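Putative peptide ABC-transport system periplasmic peptide-binding protein (Campylobacter jejuni, PDB 4OEV) binds nickel(II) outside the cytoplasmic membrane as the solute-binding component of an ABC-type nickel importer. Local coordinates at residues A239-L244 / F454-Y459; A283-E288 / D443-L448; S290-K295 / L388-H393; K298-D303 / A447-P452. One frame throughout, in Å; residues are numbered along the deposited sequence.

Contact 1. Residues A239-L244 / F454-Y459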
# COMPACT_ATOMS: atom_id res chain seq x y z
N ALA A 239 -2.15 7.06 -5.46
CA ALA A 239 -3.32 6.99 -4.58
C ALA A 239 -2.85 6.94 -3.12
O ALA A 239 -3.61 6.62 -2.19
CB ALA A 239 -4.21 5.75 -4.94
N ASP A 240 -1.57 7.23 -2.92
CA ASP A 240 -0.96 7.16 -1.60
C ASP A 240 -1.24 8.41 -0.77
O ASP A 240 -0.93 9.51 -1.22
CB ASP A 240 0.55 6.98 -1.77
CG ASP A 240 1.23 6.62 -0.47
OD1 ASP A 240 0.53 6.28 0.51
OD2 ASP A 240 2.46 6.63 -0.45
N TYR A 241 -1.80 8.26 0.43
CA TYR A 241 -2.00 9.46 1.31
C TYR A 241 -1.23 9.35 2.65
O TYR A 241 -0.88 8.25 3.08
CB TYR A 241 -3.50 9.69 1.59
CG TYR A 241 -4.15 8.54 2.36
CD1 TYR A 241 -4.02 8.44 3.75
CD2 TYR A 241 -4.91 7.58 1.69
CE1 TYR A 241 -4.60 7.36 4.45
CE2 TYR A 241 -5.51 6.52 2.40
CZ TYR A 241 -5.33 6.41 3.75
OH TYR A 241 -5.89 5.37 4.45
N ARG A 242 -0.96 10.49 3.29
CA ARG A 242 -0.38 10.54 4.62
C ARG A 242 -1.45 11.06 5.57
O ARG A 242 -2.27 11.86 5.18
CB ARG A 242 0.87 11.46 4.73
CG ARG A 242 2.05 10.93 3.91
CD ARG A 242 2.73 9.76 4.56
NE ARG A 242 3.59 9.08 3.61
CZ ARG A 242 3.18 8.15 2.75
NH1 ARG A 242 1.90 7.78 2.68
NH2 ARG A 242 4.05 7.61 1.92
N ALA A 243 -1.41 10.58 6.80
CA ALA A 243 -2.41 10.94 7.83
C ALA A 243 -1.82 10.74 9.20
O ALA A 243 -0.85 9.99 9.34
CB ALA A 243 -3.72 10.04 7.65
N LEU A 244 -2.41 11.41 10.23
CA LEU A 244 -2.14 11.06 11.61
C LEU A 244 -3.10 9.93 12.00
O LEU A 244 -4.32 10.12 11.95
CB LEU A 244 -2.36 12.24 12.58
CG LEU A 244 -2.01 11.90 14.01
CD1 LEU A 244 -0.52 11.67 14.02
CD2 LEU A 244 -2.42 13.12 14.99
N PHE A 454 -8.59 9.03 11.79
CA PHE A 454 -7.33 9.71 11.42
C PHE A 454 -7.46 11.23 11.47
O PHE A 454 -8.57 11.79 11.55
CB PHE A 454 -6.85 9.40 9.97
CG PHE A 454 -6.51 7.92 9.65
CD1 PHE A 454 -6.35 6.91 10.62
CD2 PHE A 454 -6.25 7.59 8.31
CE1 PHE A 454 -6.07 5.58 10.23
CE2 PHE A 454 -5.95 6.27 7.92
CZ PHE A 454 -5.84 5.27 8.88
N ILE A 455 -6.32 11.91 11.33
CA ILE A 455 -6.33 13.22 10.66
C ILE A 455 -5.77 12.99 9.24
O ILE A 455 -4.57 12.65 9.12
CB ILE A 455 -5.47 14.28 11.31
CG1 ILE A 455 -5.91 14.52 12.76
CG2 ILE A 455 -5.59 15.54 10.50
CD1 ILE A 455 -5.04 15.54 13.48
N PHE A 456 -6.61 13.07 8.21
CA PHE A 456 -6.07 12.90 6.84
C PHE A 456 -5.31 14.17 6.47
O PHE A 456 -5.77 15.26 6.76
CB PHE A 456 -7.15 12.64 5.82
CG PHE A 456 -7.66 11.24 5.83
CD1 PHE A 456 -7.18 10.32 4.89
CD2 PHE A 456 -8.59 10.83 6.75
CE1 PHE A 456 -7.64 9.01 4.85
CE2 PHE A 456 -9.06 9.46 6.72
CZ PHE A 456 -8.58 8.59 5.76
N LEU A 457 -4.16 14.03 5.83
CA LEU A 457 -3.33 15.22 5.57
C LEU A 457 -3.18 15.46 4.07
O LEU A 457 -3.66 16.48 3.57
CB LEU A 457 -1.98 15.05 6.24
CG LEU A 457 -2.10 14.97 7.77
CD1 LEU A 457 -0.79 14.44 8.39
CD2 LEU A 457 -2.40 16.38 8.32
N ALA A 458 -2.55 14.54 3.33
CA ALA A 458 -2.31 14.83 1.93
C ALA A 458 -2.12 13.56 1.07
O ALA A 458 -1.59 12.56 1.55
CB ALA A 458 -1.10 15.72 1.78
N TYR A 459 -2.52 13.65 -0.19
CA TYR A 459 -2.18 12.67 -1.22
C TYR A 459 -0.87 13.09 -1.89
O TYR A 459 -0.67 14.27 -2.14
CB TYR A 459 -3.28 12.57 -2.26
CG TYR A 459 -4.45 11.69 -1.82
CD1 TYR A 459 -4.54 10.36 -2.24
CD2 TYR A 459 -5.47 12.20 -1.04
CE1 TYR A 459 -5.63 9.55 -1.86
CE2 TYR A 459 -6.55 11.39 -0.64
CZ TYR A 459 -6.63 10.08 -1.06
OH TYR A 459 -7.70 9.30 -0.66
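Arg-242 pairs with Ala-458 and Leu-244 with Ile-455, tying strand 241-246 to the antiparallel strand 454-467. Arg-242 N donates to Ala-458 O at 2.8 Å. Arg-242 O in turn takes two donors, Leu-457 N at 3.0 Å and Ala-458 N at 3.3 Å, while Leu-244 and Ile-455 bond reciprocally. Two residues opposite one are a classic beta bulge, and the register slips by one there.

Aromatic contacts fill the face carrying Tyr-241, Phe-456 and Tyr-459. Tyr-241 CB stands over the centre of the Tyr-459 ring, 3.9 Å from its centroid, a CH-pi contact accompanied by an edge-to-face meeting of the two rings. With CG lodged between the backbone N and carbonyl carbon (chi1 63°), the Tyr-241 ring also receives Phe-456 CE1 over one face, 3.5 Å from Tyr-241 CE1. The small Ala-243 fits beside Phe-454, its CB 3.6 Å from Phe-454 CD2. On the other face, Leu-244 and Ile-455 lie side by side.

Ionic contacts stay within 239-244: Arg-242 NH1 and NH2 meet Asp-240 OD1 and OD2 end-on, each at 3.0 Å, with the carboxylate tilted so that OD1 is met 45° out of its plane. Asp-240 also binds His-480 ND1 and His-481 N, second-shell to nickel. The whole is a bulged antiparallel strand pair in the sheet of a periplasmic binding protein, its Asp-240/Arg-242 end backing the nickel site.

Contact 2. Residues A283-E288 / D443-L448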
# COMPACT_ATOMS: atom_id res chain seq x y z
N ALA A 283 -5.75 15.88 1.59
CA ALA A 283 -6.56 14.69 1.77
C ALA A 283 -7.61 14.89 2.87
O ALA A 283 -7.37 15.55 3.89
CB ALA A 283 -5.68 13.47 2.12
N ASN A 284 -8.76 14.24 2.68
CA ASN A 284 -9.87 14.25 3.62
C ASN A 284 -10.41 12.86 3.86
O ASN A 284 -10.99 12.58 4.89
CB ASN A 284 -10.99 15.16 3.09
CG ASN A 284 -10.71 16.61 3.36
OD1 ASN A 284 -10.48 16.99 4.52
ND2 ASN A 284 -10.72 17.45 2.30
N HIS A 285 -10.23 11.98 2.89
CA HIS A 285 -10.68 10.59 3.09
C HIS A 285 -9.86 9.63 2.20
O HIS A 285 -9.02 10.09 1.43
CB HIS A 285 -12.20 10.50 2.86
CG HIS A 285 -12.62 10.48 1.42
ND1 HIS A 285 -12.35 9.43 0.56
CD2 HIS A 285 -13.39 11.35 0.72
CE1 HIS A 285 -12.89 9.68 -0.61
NE2 HIS A 285 -13.53 10.83 -0.55
N PRO A 286 -10.05 8.30 2.33
CA PRO A 286 -9.00 7.43 1.78
C PRO A 286 -9.25 6.93 0.36
O PRO A 286 -8.47 6.11 -0.17
CB PRO A 286 -8.99 6.26 2.76
CG PRO A 286 -10.42 6.13 3.15
CD PRO A 286 -11.05 7.51 3.07
N LEU A 287 -10.26 7.48 -0.30
CA LEU A 287 -10.62 7.00 -1.63
C LEU A 287 -10.73 8.11 -2.67
O LEU A 287 -11.53 7.98 -3.61
CB LEU A 287 -11.94 6.20 -1.55
CG LEU A 287 -11.89 4.87 -0.81
CD1 LEU A 287 -13.28 4.34 -0.62
CD2 LEU A 287 -11.07 3.85 -1.59
N GLU A 288 -9.92 9.17 -2.55
CA GLU A 288 -10.06 10.37 -3.39
C GLU A 288 -9.42 10.27 -4.79
O GLU A 288 -9.49 11.22 -5.61
CB GLU A 288 -9.50 11.58 -2.65
CG GLU A 288 -10.32 11.87 -1.38
CD GLU A 288 -9.99 13.21 -0.76
OE1 GLU A 288 -9.34 13.19 0.32
OE2 GLU A 288 -10.36 14.24 -1.35
N ASP A 443 -21.50 5.74 2.05
CA ASP A 443 -21.80 5.48 3.47
C ASP A 443 -20.50 5.35 4.28
O ASP A 443 -20.35 5.92 5.37
CB ASP A 443 -22.62 4.19 3.62
CG ASP A 443 -24.05 4.35 3.12
OD1 ASP A 443 -24.53 5.49 3.03
OD2 ASP A 443 -24.69 3.32 2.79
N PHE A 444 -19.56 4.61 3.73
CA PHE A 444 -18.28 4.44 4.36
C PHE A 444 -17.54 5.78 4.60
O PHE A 444 -17.08 6.08 5.73
CB PHE A 444 -17.45 3.50 3.47
CG PHE A 444 -15.96 3.51 3.78
CD1 PHE A 444 -15.51 3.09 5.01
CD2 PHE A 444 -15.04 3.92 2.84
CE1 PHE A 444 -14.17 3.08 5.32
CE2 PHE A 444 -13.69 3.93 3.13
CZ PHE A 444 -13.25 3.51 4.38
N ILE A 445 -17.43 6.58 3.54
CA ILE A 445 -16.82 7.91 3.58
C ILE A 445 -17.53 8.83 4.60
O ILE A 445 -16.88 9.54 5.38
CB ILE A 445 -16.88 8.56 2.15
CG1 ILE A 445 -15.94 7.82 1.19
CG2 ILE A 445 -16.51 10.03 2.18
CD1 ILE A 445 -16.13 8.20 -0.26
N ASP A 446 -18.86 8.80 4.59
CA ASP A 446 -19.64 9.62 5.51
C ASP A 446 -19.43 9.15 6.94
O ASP A 446 -19.37 9.99 7.84
CB ASP A 446 -21.13 9.58 5.18
CG ASP A 446 -21.47 10.30 3.90
OD1 ASP A 446 -20.72 11.21 3.46
OD2 ASP A 446 -22.50 9.94 3.32
N ALA A 447 -19.38 7.84 7.14
CA ALA A 447 -19.14 7.27 8.49
C ALA A 447 -17.78 7.65 9.02
O ALA A 447 -17.62 7.85 10.24
CB ALA A 447 -19.27 5.75 8.49
N LEU A 448 -16.77 7.64 8.15
CA LEU A 448 -15.42 8.07 8.52
C LEU A 448 -15.42 9.50 8.99
O LEU A 448 -14.71 9.82 9.93
CB LEU A 448 -14.42 7.95 7.36
CG LEU A 448 -13.81 6.57 7.04
CD1 LEU A 448 -12.69 6.76 5.99
CD2 LEU A 448 -13.32 5.81 8.23
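His-285 and Ile-445 mark the closest backbone approach, 6.7 Å between their CA atoms, where the irregular loop 283-288 passes helix 434-450 without any hydrogen bond between them. Ile-445 lays CD1 over one face of the His-285 imidazole, 3.6 Å from CE1, and its CG2 branch reaches the same ring at CD2. A beta-branched chain suits this place because both of its arms can touch a flat group. Glu-288 CG covers the opposite face of the imidazole. Pro-286 and Leu-448 pack tightly, with CD to CD1 only 3.4 Å. Phe-444, its CG anti to the backbone N (chi1 164°), swings its ring toward the loop; Leu-287 CD1 meets the ring edge 3.8 Å from CE2, and Pro-286 CG lies near the same atom.

Several polar groups of the loop bond within it. Glu-288 OE1 accepts from both Asn-284 N and His-285 N, and Leu-287 N donates to His-285 ND1 at 3.0 Å. Since ND1 is an acceptor, and NE2 bonds to Asn-293 OD1, the imidazole is probably neutral with its proton on NE2. With no hydrogen bond crossing it, the contact rests on CH-pi and van der Waals packing, and so on shape, while hydrogen bonds inside the loop hold the histidine ring for the isoleucine.

Contact 3. Residues S290-K295 / L388-H393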
# COMPACT_ATOMS: atom_id res chain seq x y z
N SER A 290 -10.17 7.24 -6.32
CA SER A 290 -11.01 6.10 -6.73
C SER A 290 -12.31 6.47 -7.44
O SER A 290 -12.84 7.56 -7.24
CB SER A 290 -11.38 5.30 -5.50
OG SER A 290 -12.24 4.23 -5.88
N TRP A 291 -12.84 5.54 -8.26
CA TRP A 291 -14.18 5.72 -8.81
C TRP A 291 -15.20 5.75 -7.67
O TRP A 291 -16.29 6.34 -7.80
CB TRP A 291 -14.52 4.60 -9.82
CG TRP A 291 -14.29 3.20 -9.32
CD1 TRP A 291 -13.20 2.42 -9.57
CD2 TRP A 291 -15.17 2.42 -8.50
NE1 TRP A 291 -13.35 1.21 -8.94
CE2 TRP A 291 -14.55 1.18 -8.29
CE3 TRP A 291 -16.43 2.65 -7.92
CZ2 TRP A 291 -15.14 0.17 -7.54
CZ3 TRP A 291 -17.01 1.64 -7.15
CH2 TRP A 291 -16.36 0.43 -6.97
N ALA A 292 -14.82 5.13 -6.56
CA ALA A 292 -15.65 5.04 -5.36
C ALA A 292 -15.80 6.38 -4.61
O ALA A 292 -16.58 6.47 -3.68
CB ALA A 292 -15.05 4.01 -4.42
N ASN A 293 -15.04 7.40 -5.00
CA ASN A 293 -15.09 8.69 -4.31
C ASN A 293 -16.49 9.30 -4.44
O ASN A 293 -17.03 9.45 -5.55
CB ASN A 293 -13.99 9.63 -4.86
CG ASN A 293 -13.90 10.98 -4.14
OD1 ASN A 293 -14.67 11.25 -3.22
ND2 ASN A 293 -12.93 11.82 -4.53
N SER A 294 -17.08 9.66 -3.30
CA SER A 294 -18.42 10.25 -3.32
C SER A 294 -18.42 11.70 -3.82
O SER A 294 -19.46 12.25 -4.24
CB SER A 294 -19.01 10.16 -1.92
OG SER A 294 -18.15 10.79 -0.99
N LYS A 295 -17.25 12.33 -3.76
CA LYS A 295 -17.04 13.68 -4.28
C LYS A 295 -17.91 14.76 -3.63
O LYS A 295 -17.62 15.95 -3.79
CB LYS A 295 -17.26 13.70 -5.80
CG LYS A 295 -16.13 13.05 -6.57
CD LYS A 295 -16.30 13.20 -8.08
CE LYS A 295 -14.97 12.92 -8.77
NZ LYS A 295 -14.48 11.53 -8.46
N LEU A 388 -5.73 0.23 -7.20
CA LEU A 388 -6.65 -0.86 -7.60
C LEU A 388 -8.02 -0.72 -6.92
O LEU A 388 -8.36 0.34 -6.39
CB LEU A 388 -6.00 -2.20 -7.29
CG LEU A 388 -4.66 -2.34 -8.00
CD1 LEU A 388 -4.17 -3.74 -7.82
CD2 LEU A 388 -4.72 -1.96 -9.48
N ASP A 389 -8.79 -1.81 -6.89
CA ASP A 389 -10.14 -1.78 -6.31
C ASP A 389 -10.19 -1.13 -4.92
O ASP A 389 -9.30 -1.35 -4.05
CB ASP A 389 -10.72 -3.22 -6.25
CG ASP A 389 -12.19 -3.22 -5.96
OD1 ASP A 389 -12.57 -3.09 -4.76
OD2 ASP A 389 -12.99 -3.25 -6.94
N PRO A 390 -11.20 -0.28 -4.69
CA PRO A 390 -11.28 0.44 -3.41
C PRO A 390 -11.30 -0.44 -2.16
O PRO A 390 -11.06 0.08 -1.07
CB PRO A 390 -12.60 1.21 -3.52
CG PRO A 390 -13.38 0.52 -4.64
CD PRO A 390 -12.28 0.13 -5.62
N ASP A 391 -11.61 -1.72 -2.30
CA ASP A 391 -11.59 -2.65 -1.17
C ASP A 391 -10.20 -2.83 -0.58
O ASP A 391 -10.06 -3.02 0.63
CB ASP A 391 -12.14 -4.04 -1.62
CG ASP A 391 -12.26 -5.06 -0.44
OD1 ASP A 391 -12.92 -4.76 0.57
OD2 ASP A 391 -11.70 -6.17 -0.53
N PHE A 392 -9.15 -2.79 -1.43
CA PHE A 392 -7.84 -3.34 -0.99
C PHE A 392 -7.11 -2.59 0.14
O PHE A 392 -6.46 -3.22 1.02
CB PHE A 392 -6.91 -3.45 -2.22
CG PHE A 392 -7.32 -4.53 -3.17
CD1 PHE A 392 -8.08 -5.58 -2.74
CD2 PHE A 392 -6.99 -4.45 -4.53
CE1 PHE A 392 -8.49 -6.61 -3.65
CE2 PHE A 392 -7.40 -5.45 -5.42
CZ PHE A 392 -8.15 -6.53 -4.97
N HIS A 393 -7.17 -1.26 0.16
CA HIS A 393 -6.59 -0.62 1.34
C HIS A 393 -7.70 -0.03 2.23
O HIS A 393 -7.50 0.92 2.97
CB HIS A 393 -5.56 0.45 0.94
CG HIS A 393 -4.27 -0.15 0.47
ND1 HIS A 393 -3.05 0.47 0.61
CD2 HIS A 393 -4.01 -1.36 -0.09
CE1 HIS A 393 -2.10 -0.30 0.10
NE2 HIS A 393 -2.65 -1.44 -0.30
O HOH W 1 -10.06 2.72 -6.79
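This is a loop-to-loop contact between two type I beta turns, Ser-290 to Asn-293 and Asp-389 to Phe-392, in the connections that precede helices 304-313 and 395-398. Pro-390 of the second turn is its centre, meeting Ser-290, Trp-291 and Ala-292 of the first. The closest approach is to the indole: Trp-291 CZ2 lies 3.4 Å from both CG and CD of Pro-390, and the two side chains cross at about a right angle. Trp-291 gets there with CG placed between its backbone N and carbonyl carbon (chi1 51°), which folds the indole back beside its own turn. Ala-292, short enough to sit close, sets CB 3.8 Å from Pro-390 CB. A proline suits this second position of a type I turn, because its phi is held by the ring near the -60° needed there and the rigid ring projects apolar carbons to the neighbour.

Each turn is also braced from within. Asp-389 OD1 accepts from Asp-391 N at 3.0 Å, an Asx turn, leaving OD2 to form a salt bridge with Arg-437 of helix 434-450. That same oxygen lies at the edge of the indole. On the other side Ser-290 OG makes an ST turn by accepting from Ala-292 N at 2.8 Å. Finally, one water joins the loops: it lies 2.8 Å from Ser-290 OG and donates to Leu-388 O at 3.0 Å.

Contact 4. Residues K298-D303 / A447-P452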
# COMPACT_ATOMS: atom_id res chain seq x y z
N LYS A 298 -18.58 15.75 3.66
CA LYS A 298 -18.27 16.72 4.70
C LYS A 298 -16.77 16.72 5.00
O LYS A 298 -16.10 15.73 4.79
CB LYS A 298 -19.06 16.38 5.97
CG LYS A 298 -20.53 16.82 5.97
CD LYS A 298 -21.17 16.34 7.28
CE LYS A 298 -22.65 16.67 7.42
NZ LYS A 298 -23.13 15.97 8.68
N ILE A 299 -16.24 17.86 5.44
CA ILE A 299 -14.85 17.91 5.88
C ILE A 299 -14.67 18.74 7.14
O ILE A 299 -15.52 19.58 7.49
CB ILE A 299 -13.88 18.48 4.79
CG1 ILE A 299 -14.04 20.00 4.66
CG2 ILE A 299 -14.01 17.74 3.48
CD1 ILE A 299 -12.99 20.66 3.80
N TYR A 300 -13.51 18.52 7.76
CA TYR A 300 -13.08 19.34 8.88
C TYR A 300 -12.27 20.51 8.32
O TYR A 300 -11.07 20.36 8.08
CB TYR A 300 -12.24 18.51 9.88
CG TYR A 300 -13.08 17.44 10.55
CD1 TYR A 300 -13.91 17.77 11.63
CD2 TYR A 300 -13.07 16.12 10.09
CE1 TYR A 300 -14.70 16.82 12.25
CE2 TYR A 300 -13.87 15.14 10.73
CZ TYR A 300 -14.68 15.50 11.80
OH TYR A 300 -15.49 14.57 12.46
N LYS A 301 -12.92 21.66 8.08
CA LYS A 301 -12.17 22.87 7.69
C LYS A 301 -11.22 23.28 8.80
O LYS A 301 -11.47 23.02 9.97
CB LYS A 301 -13.09 24.04 7.41
CG LYS A 301 -13.87 23.96 6.13
CD LYS A 301 -14.42 25.36 5.76
CE LYS A 301 -15.07 26.07 6.96
NZ LYS A 301 -15.69 27.39 6.57
N TYR A 302 -10.14 23.97 8.45
CA TYR A 302 -9.24 24.50 9.46
C TYR A 302 -9.98 25.55 10.30
O TYR A 302 -10.35 26.59 9.79
CB TYR A 302 -8.01 25.11 8.79
CG TYR A 302 -7.13 25.92 9.72
CD1 TYR A 302 -6.55 25.33 10.83
CD2 TYR A 302 -6.85 27.25 9.47
CE1 TYR A 302 -5.74 26.06 11.68
CE2 TYR A 302 -6.03 27.98 10.30
CZ TYR A 302 -5.47 27.38 11.41
OH TYR A 302 -4.66 28.11 12.25
N ASP A 303 -10.20 25.27 11.59
CA ASP A 303 -10.98 26.17 12.47
C ASP A 303 -10.54 25.97 13.93
O ASP A 303 -11.12 25.15 14.68
CB ASP A 303 -12.48 25.87 12.32
CG ASP A 303 -13.37 26.93 12.91
OD1 ASP A 303 -12.94 27.76 13.75
OD2 ASP A 303 -14.56 26.90 12.53
N ALA A 447 -19.38 7.84 7.14
CA ALA A 447 -19.14 7.27 8.49
C ALA A 447 -17.78 7.65 9.02
O ALA A 447 -17.62 7.85 10.24
CB ALA A 447 -19.27 5.75 8.49
N LEU A 448 -16.77 7.64 8.15
CA LEU A 448 -15.42 8.07 8.52
C LEU A 448 -15.42 9.50 8.99
O LEU A 448 -14.71 9.82 9.93
CB LEU A 448 -14.42 7.95 7.36
CG LEU A 448 -13.81 6.57 7.04
CD1 LEU A 448 -12.69 6.76 5.99
CD2 LEU A 448 -13.32 5.81 8.23
N TYR A 449 -16.17 10.38 8.34
CA TYR A 449 -16.24 11.78 8.75
C TYR A 449 -16.84 11.88 10.15
O TYR A 449 -16.39 12.69 10.96
CB TYR A 449 -17.05 12.65 7.76
CG TYR A 449 -17.35 14.02 8.38
CD1 TYR A 449 -16.41 15.05 8.36
CD2 TYR A 449 -18.55 14.25 9.06
CE1 TYR A 449 -16.65 16.25 8.97
CE2 TYR A 449 -18.80 15.47 9.68
CZ TYR A 449 -17.84 16.47 9.63
OH TYR A 449 -18.08 17.69 10.24
N GLU A 450 -17.90 11.10 10.42
CA GLU A 450 -18.62 11.21 11.69
C GLU A 450 -17.81 10.66 12.87
O GLU A 450 -18.00 11.04 14.02
CB GLU A 450 -19.99 10.49 11.63
CG GLU A 450 -21.00 11.06 10.59
CD GLU A 450 -21.39 12.53 10.81
OE1 GLU A 450 -21.27 13.05 11.96
OE2 GLU A 450 -21.85 13.17 9.84
N ASN A 451 -16.95 9.71 12.56
CA ASN A 451 -16.14 9.08 13.57
C ASN A 451 -14.75 8.86 13.00
O ASN A 451 -14.38 7.74 12.62
CB ASN A 451 -16.79 7.77 14.02
CG ASN A 451 -16.04 7.12 15.16
OD1 ASN A 451 -15.24 7.76 15.86
ND2 ASN A 451 -16.29 5.85 15.36
N PRO A 452 -13.96 9.93 12.96
CA PRO A 452 -12.67 9.93 12.23
C PRO A 452 -11.60 9.08 12.93
O PRO A 452 -11.29 9.26 14.10
CB PRO A 452 -12.29 11.42 12.19
CG PRO A 452 -13.04 12.04 13.41
CD PRO A 452 -14.31 11.24 13.53
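An offset tyrosine stack at the C-terminal end of helix 434-450 joins that helix to the loop 298-303. The rings of Tyr-300 and Tyr-449 have centroids 4.5 Å apart and planes inclined at 25°, with Tyr-449 CE1 over one face of Tyr-300. The offset sets the Tyr-300 hydroxyl over the middle of the Tyr-449 ring, and from there OH donates to Tyr-449 O at 2.6 Å. The donor sits almost straight out from the carbonyl, with a C=O...O angle of 174°. Near a helix end, carbonyls lack the usual partner one turn on, and a tyrosine, flat for stacking and ending in a hydroxyl, suits both tasks here.

Lys-298 covers the opposite face of Tyr-449. Its CB lies over the centre of that ring, 3.6 Å from the centroid, and CD approaches CE2 at 3.5 Å. Extended beyond CG, the lysine then brings NZ past the ring edge to Glu-450 OE2, 3.3 Å away, in a weak bond that forms part of a salt bridge. Long and aliphatic up to its charged tip, lysine can line an aromatic face and still end at a carboxylate. Pro-452 packs against the hydroxyl end of Tyr-300, CG 3.6 Å from Tyr-300 OH.

Around this arrangement, helix 256-265 adds Tyr-264, edge-to-face with Tyr-300, and Leu-256 beside Pro-452, while Lys-420 of helix 419-429 touches Glu-450.

Overall arrangement
Contacts 2, 3 and 4 all use the long loop after strand 280-282 and are nested along the chain inside the loop closed by contact 1. Contact 2 is the hub: its centre lies about 11 Å from that of contact 1, 10 Å from contact 3 and 9 Å from contact 4. Tyr-459 OH links it to contact 1 through His-285 O and Glu-288 N, and contacts 2 and 4 share Ala-447 and Leu-448. Contact 1 is nearer the ligand than contact 2, with the Arg-242 side chain about 6 Å from the oxalate and 7 Å from nickel; Pro-286 of contact 2 is about 13 Å from the oxalate.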